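Local coordinates for protein 4-oxalocrotonate decarboxylase NahK (Pseudomonas putida, PDB 5D2K) that catalyses the metal-assisted decarboxylation of 2-oxohex-3-enedioate to 2-oxopent-4-enoate in the breakdown of naphthalene, at residues A[119-124]-A[137-142]. The protein carries 1 engineered substitution. Numbering follows the deposited sequence.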
ATOM      1  N   VAL A 119      -3.131   0.113  10.903  1.00  9.79           N
ATOM      2  CA  VAL A 119      -3.516  -0.582  12.129  1.00  9.92           C
ATOM      3  C   VAL A 119      -2.639  -1.805  12.317  1.00  9.75           C
ATOM      4  O   VAL A 119      -2.078  -2.331  11.354  1.00 10.60           O
ATOM      5  CB  VAL A 119      -5.012  -1.027  12.126  1.00 10.70           C
ATOM      6  CG1 VAL A 119      -5.930   0.181  12.021  1.00 11.53           C
ATOM      7  CG2 VAL A 119      -5.288  -2.032  11.000  1.00 11.29           C
ATOM      8  N   VAL A 120      -2.496  -2.233  13.567  1.00  8.02           N
ATOM      9  CA  VAL A 120      -1.922  -3.541  13.870  1.00  7.62           C
ATOM     10  C   VAL A 120      -3.013  -4.356  14.531  1.00  9.25           C
ATOM     11  O   VAL A 120      -3.666  -3.878  15.446  1.00  9.48           O
ATOM     12  CB  VAL A 120      -0.674  -3.428  14.783  1.00  9.60           C
ATOM     13  CG1 VAL A 120      -0.259  -4.791  15.319  1.00 11.01           C
ATOM     14  CG2 VAL A 120       0.480  -2.819  14.002  1.00 14.40           C
ATOM     15  N   THR A 121      -3.234  -5.577  14.051  1.00 10.10           N
ATOM     16  CA  THR A 121      -4.306  -6.408  14.590  1.00  9.85           C
ATOM     17  C   THR A 121      -3.821  -7.257  15.760  1.00 11.79           C
ATOM     18  O   THR A 121      -2.625  -7.510  15.886  1.00 10.85           O
ATOM     19  CB  THR A 121      -4.896  -7.347  13.521  1.00 10.86           C
ATOM     20  OG1 THR A 121      -3.926  -8.347  13.154  1.00  9.88           O
ATOM     21  CG2 THR A 121      -5.317  -6.556  12.287  1.00 10.07           C
ATOM     22  N   LYS A 122      -4.758  -7.706  16.597  1.00 10.72           N
ATOM     23  CA  LYS A 122      -4.418  -8.616  17.703  1.00 12.28           C
ATOM     24  C   LYS A 122      -5.261  -9.895  17.720  1.00 12.88           C
ATOM     25  O   LYS A 122      -5.191 -10.672  18.668  1.00 14.01           O
ATOM     26  CB  LYS A 122      -4.542  -7.902  19.057  1.00 11.31           C
ATOM     27  CG  LYS A 122      -5.885  -7.235  19.324  1.00 13.56           C
ATOM     28  CD  LYS A 122      -5.888  -6.610  20.716  1.00 14.41           C
ATOM     29  CE  LYS A 122      -7.157  -5.830  20.974  1.00 20.19           C
ATOM     30  NZ  LYS A 122      -7.182  -5.337  22.387  1.00 26.67           N
ATOM     31  N   ALA A 123      -6.051 -10.102  16.671  1.00 13.74           N
ATOM     32  CA  ALA A 123      -6.841 -11.319  16.505  1.00 11.70           C
ATOM     33  C   ALA A 123      -7.000 -11.587  15.024  1.00 12.20           C
ATOM     34  O   ALA A 123      -7.014 -10.649  14.237  1.00 12.56           O
ATOM     35  CB  ALA A 123      -8.203 -11.174  17.170  1.00 14.88           C
ATOM     36  N   PRO A 124      -7.108 -12.864  14.629  1.00 10.92           N
ATOM     37  CA  PRO A 124      -7.247 -13.124  13.192  1.00 11.53           C
ATOM     38  C   PRO A 124      -8.555 -12.610  12.606  1.00 14.06           C
ATOM     39  O   PRO A 124      -9.589 -12.561  13.292  1.00 15.12           O
ATOM     40  CB  PRO A 124      -7.180 -14.652  13.088  1.00 15.46           C
ATOM     41  CG  PRO A 124      -7.419 -15.168  14.463  1.00 17.52           C
ATOM     42  CD  PRO A 124      -7.091 -14.094  15.440  1.00 13.99           C
ATOM     43  N   ALA A 137     -12.839  -5.132  17.294  1.00 11.93           N
ATOM     44  CA  ALA A 137     -12.145  -5.685  18.458  1.00 13.69           C
ATOM     45  C   ALA A 137     -10.795  -6.295  18.090  1.00 13.06           C
ATOM     46  O   ALA A 137      -9.946  -6.505  18.959  1.00 16.73           O
ATOM     47  CB  ALA A 137     -13.011  -6.719  19.130  1.00 16.82           C
ATOM     48  N   ALA A 138     -10.604  -6.581  16.809  1.00 11.23           N
ATOM     49  CA  ALA A 138      -9.344  -7.148  16.343  1.00 12.44           C
ATOM     50  C   ALA A 138      -8.238  -6.093  16.209  1.00 13.55           C
ATOM     51  O   ALA A 138      -7.081  -6.449  15.997  1.00 13.33           O
ATOM     52  CB  ALA A 138      -9.554  -7.863  15.020  1.00 14.58           C
ATOM     53  N   ILE A 139      -8.576  -4.808  16.333  1.00 10.79           N
ATOM     54  CA  ILE A 139      -7.569  -3.751  16.218  1.00 11.74           C
ATOM     55  C   ILE A 139      -6.848  -3.517  17.541  1.00 13.08           C
ATOM     56  O   ILE A 139      -7.477  -3.222  18.562  1.00 16.77           O
ATOM     57  CB  ILE A 139      -8.191  -2.422  15.754  1.00 11.55           C
ATOM     58  CG1 ILE A 139      -8.957  -2.622  14.439  1.00 11.00           C
ATOM     59  CG2 ILE A 139      -7.097  -1.351  15.596  1.00 11.19           C
ATOM     60  CD1 ILE A 139      -8.136  -3.289  13.339  1.00 10.65           C
ATOM     61  N   ASP A 140      -5.525  -3.634  17.511  1.00 10.87           N
ATOM     62  CA  ASP A 140      -4.687  -3.428  18.694  1.00  9.20           C
ATOM     63  C   ASP A 140      -4.387  -1.945  18.864  1.00 13.21           C
ATOM     64  O   ASP A 140      -4.704  -1.351  19.895  1.00 19.25           O
ATOM     65  CB  ASP A 140      -3.391  -4.245  18.542  1.00 12.10           C
ATOM     66  CG  ASP A 140      -2.671  -4.483  19.858  1.00 17.59           C
ATOM     67  OD1 ASP A 140      -3.034  -3.854  20.869  1.00 18.12           O
ATOM     68  OD2 ASP A 140      -1.734  -5.311  19.857  1.00 17.89           O
ATOM     69  N   TYR A 141      -3.797  -1.340  17.842  1.00 10.26           N
ATOM     70  CA  TYR A 141      -3.505   0.092  17.880  1.00 11.01           C
ATOM     71  C   TYR A 141      -3.348   0.637  16.458  1.00 10.43           C
ATOM     72  O   TYR A 141      -3.373  -0.119  15.478  1.00 10.47           O
ATOM     73  CB  TYR A 141      -2.249   0.371  18.722  1.00 13.10           C
ATOM     74  CG  TYR A 141      -1.005  -0.385  18.297  1.00 12.65           C
ATOM     75  CD1 TYR A 141      -0.769  -1.686  18.742  1.00 10.78           C
ATOM     76  CD2 TYR A 141      -0.057   0.209  17.476  1.00 11.53           C
ATOM     77  CE1 TYR A 141       0.371  -2.383  18.358  1.00 11.74           C
ATOM     78  CE2 TYR A 141       1.091  -0.477  17.086  1.00 11.74           C
ATOM     79  CZ  TYR A 141       1.294  -1.769  17.533  1.00 14.21           C
ATOM     80  OH  TYR A 141       2.429  -2.446  17.145  1.00 13.45           O
ATOM     81  N   VAL A 142      -3.213   1.953  16.352  1.00 10.30           N
ATOM     82  CA  VAL A 142      -3.131   2.620  15.058  1.00 10.90           C
ATOM     83  C   VAL A 142      -1.768   3.302  14.906  1.00 12.04           C
ATOM     84  O   VAL A 142      -1.151   3.669  15.907  1.00 13.05           O
ATOM     85  CB  VAL A 142      -4.272   3.638  14.890  1.00 13.64           C
ATOM     86  CG1 VAL A 142      -5.609   2.978  15.255  1.00 15.37           C
ATOM     87  CG2 VAL A 142      -4.020   4.872  15.744  1.00 16.37           C
TER
HETATM   88  O   HOH W   1      -0.884  -7.203  18.105  1.00 16.48           O
HETATM   89  O   HOH W   2      -5.183  -2.640  22.335  1.00 33.01           O
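V120 lies under one face of the Y141 ring: its CB sits 4.0 Å from the ring centroid, 21° off the normal, in a CH-pi contact displaced toward the rim. With CG between its backbone N and carbonyl carbon (chi1 55°), Y141 lies side by side with V120, both pointing the same way. The antiparallel pairing of strands 112-121 and 139-149 shifts register by one residue at a classic beta bulge, where D140 and Y141 both face V120. V120 O accepts a 2.8 Å hydrogen bond from D140 N and a weak one from Y141 N, while V120 N donates to Y141 O. Beyond the bulge K122 N donates a hydrogen bond to A138 O at 2.7 Å. The extended K122 chain crosses the D140 side chain at about a right angle, its CD 4.0 Å from D140 CG. On the buried face, V119 CG2 meets I139 CD1 at 3.9 Å, next to V217 and L214 of helix 213-225. These strands of the FAA hydrolase-family region carry the magnesium ligands E114, E116 and E147, but the V119 side chain is about 13 Å from the metal. K122 NZ stays 4.7 Å from D140 OD1; one water joins D140 OD2 to T121 O, another links D140 O weakly to K122 NZ, and any charge attraction is probably modest.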